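Local coordinates for esterase (uncultured bacterium FLS12, PDB 4RGY), which is a low-temperature-active alkaline esterase of the alpha/beta-hydrolase superfamily that hydrolyses carboxylic esters, at residues A[210-215]-A[220-225]. Sequence-based numbering, arbitrary orientation.
Sequences QCCGTE and EDNVRF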
loop_
_atom_site.group_PDB
_atom_site.type_symbol
_atom_site.label_atom_id
_atom_site.label_comp_id
_atom_site.label_asym_id
_atom_site.label_seq_id
_atom_site.Cartn_x
_atom_site.Cartn_y
_atom_site.Cartn_z
ATOM N N GLN A 210 -16.522 14.662 -24.420
ATOM C CA GLN A 210 -16.526 13.302 -24.932
ATOM C C GLN A 210 -15.386 13.115 -25.908
ATOM O O GLN A 210 -15.237 13.910 -26.837
ATOM C CB GLN A 210 -17.842 13.021 -25.660
ATOM C CG GLN A 210 -17.883 11.666 -26.353
ATOM C CD GLN A 210 -19.069 11.493 -27.298
ATOM O OE1 GLN A 210 -19.804 12.440 -27.595
ATOM N NE2 GLN A 210 -19.255 10.274 -27.773
ATOM N N CYS A 211 -14.584 12.065 -25.731
ATOM C CA CYS A 211 -13.614 11.707 -26.761
ATOM C C CYS A 211 -13.584 10.206 -27.005
ATOM O O CYS A 211 -14.035 9.423 -26.171
ATOM C CB CYS A 211 -12.208 12.235 -26.429
ATOM S SG CYS A 211 -11.305 11.286 -25.147
ATOM N N CYS A 212 -13.029 9.805 -28.140
ATOM C CA CYS A 212 -12.828 8.384 -28.424
ATOM C C CYS A 212 -11.778 8.186 -29.508
ATOM O O CYS A 212 -11.691 8.983 -30.451
ATOM C CB CYS A 212 -14.148 7.730 -28.854
ATOM S SG CYS A 212 -14.097 5.929 -28.881
ATOM N N GLY A 213 -10.976 7.131 -29.369
ATOM C CA GLY A 213 -10.056 6.734 -30.427
ATOM C C GLY A 213 -10.829 6.124 -31.587
ATOM O O GLY A 213 -11.771 5.358 -31.374
ATOM N N THR A 214 -10.430 6.446 -32.818
ATOM C CA THR A 214 -11.217 6.053 -33.989
ATOM C C THR A 214 -11.175 4.553 -34.297
ATOM O O THR A 214 -11.971 4.065 -35.103
ATOM C CB THR A 214 -10.835 6.882 -35.248
ATOM O OG1 THR A 214 -9.416 6.858 -35.441
ATOM C CG2 THR A 214 -11.299 8.330 -35.089
ATOM N N GLU A 215 -10.262 3.825 -33.656
ATOM C CA GLU A 215 -10.176 2.373 -33.831
ATOM C C GLU A 215 -10.689 1.590 -32.624
ATOM O O GLU A 215 -10.582 0.368 -32.578
ATOM C CB GLU A 215 -8.741 1.943 -34.159
ATOM C CG GLU A 215 -8.232 2.414 -35.519
ATOM C CD GLU A 215 -7.975 3.904 -35.555
ATOM O OE1 GLU A 215 -7.174 4.382 -34.731
ATOM O OE2 GLU A 215 -8.585 4.597 -36.398
ATOM N N GLU A 220 -18.187 3.395 -32.721
ATOM C CA GLU A 220 -19.503 3.559 -33.335
ATOM C C GLU A 220 -20.542 4.033 -32.322
ATOM O O GLU A 220 -21.330 4.937 -32.622
ATOM C CB GLU A 220 -19.955 2.269 -34.034
ATOM C CG GLU A 220 -19.166 1.940 -35.300
ATOM C CD GLU A 220 -17.683 1.678 -35.036
ATOM O OE1 GLU A 220 -17.348 1.078 -33.986
ATOM O OE2 GLU A 220 -16.853 2.091 -35.876
ATOM N N ASP A 221 -20.537 3.440 -31.127
ATOM C CA ASP A 221 -21.428 3.874 -30.050
ATOM C C ASP A 221 -21.166 5.332 -29.705
ATOM O O ASP A 221 -22.098 6.095 -29.431
ATOM C CB ASP A 221 -21.231 3.031 -28.785
ATOM C CG ASP A 221 -21.828 1.643 -28.889
ATOM O OD1 ASP A 221 -22.591 1.375 -29.835
ATOM O OD2 ASP A 221 -21.537 0.812 -27.996
ATOM N N ASN A 222 -19.893 5.719 -29.677
ATOM C CA ASN A 222 -19.557 7.102 -29.403
ATOM C C ASN A 222 -20.043 8.072 -30.471
ATOM O O ASN A 222 -20.553 9.144 -30.148
ATOM C CB ASN A 222 -18.055 7.258 -29.153
ATOM C CG ASN A 222 -17.694 7.009 -27.703
ATOM O OD1 ASN A 222 -17.715 7.933 -26.892
ATOM N ND2 ASN A 222 -17.406 5.756 -27.361
ATOM N N VAL A 223 -19.901 7.691 -31.733
ATOM C CA VAL A 223 -20.394 8.533 -32.815
ATOM C C VAL A 223 -21.917 8.684 -32.718
ATOM O O VAL A 223 -22.458 9.783 -32.889
ATOM C CB VAL A 223 -19.978 7.980 -34.195
ATOM C CG1 VAL A 223 -20.729 8.700 -35.318
ATOM C CG2 VAL A 223 -18.467 8.113 -34.372
ATOM N N ARG A 224 -22.602 7.596 -32.394
ATOM C CA ARG A 224 -24.056 7.670 -32.248
ATOM C C ARG A 224 -24.473 8.578 -31.086
ATOM O O ARG A 224 -25.418 9.368 -31.216
ATOM C CB ARG A 224 -24.666 6.271 -32.146
ATOM C CG ARG A 224 -24.679 5.555 -33.502
ATOM C CD ARG A 224 -25.459 4.242 -33.484
ATOM N NE ARG A 224 -24.936 3.323 -32.484
ATOM C CZ ARG A 224 -25.499 3.143 -31.298
ATOM N NH1 ARG A 224 -26.601 3.817 -30.997
ATOM N NH2 ARG A 224 -24.964 2.308 -30.420
ATOM N N PHE A 225 -23.748 8.512 -29.970
ATOM C CA PHE A 225 -24.068 9.393 -28.847
ATOM C C PHE A 225 -23.769 10.854 -29.203
ATOM O O PHE A 225 -24.569 11.744 -28.905
ATOM C CB PHE A 225 -23.324 8.972 -27.566
ATOM C CG PHE A 225 -23.631 9.846 -26.379
ATOM C CD1 PHE A 225 -24.794 9.664 -25.640
ATOM C CD2 PHE A 225 -22.761 10.859 -26.006
ATOM C CE1 PHE A 225 -25.080 10.480 -24.555
ATOM C CE2 PHE A 225 -23.043 11.672 -24.914
ATOM C CZ PHE A 225 -24.200 11.476 -24.189
HETATM O O HOH W 1 -16.410 8.901 -24.751
#
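The side-chain amide of Q210 reaches from the strand to N222 on the following helix and gives both N-H groups to that residue. NE2 of Q210 meets OD1 of N222 at 2.9 Å, nearly straight (170°) and in the plane of the glutamine amide; the bond from NE2 to the backbone O of N222, also 2.9 Å, is more bent (144°). This is the strand-to-helix step of a beta-alpha-beta unit in the alpha/beta-hydrolase fold, strand residues 210-213 running roughly antiparallel to helix residues 220-225. Glutamine suits the place because its extended chain, with CG anti to the backbone N (chi1 174°), ends in a double donor. With alanine in place of Q210, OD1 and the main-chain O of N222 would probably lose this buried donor, and a gap would open beside F225. N222 suits its place equally well: a water 2.7 Å from its OD1 and 2.8 Å from O of C211 can donate to either, though nearby acceptors outnumber its protons; ND2 donates to the backbone carbonyls of L218 and G151, so the amide's rotation is fixed. C212, small enough to fit under the helix, lays SG 3.6 Å from ND2 of N222 and also touches the probable Ser-His-Asp triad. On the other flank the F225 ring, edge-to-face with F192, turns its edge to Q210, CD2 lying 3.7 Å from OE1.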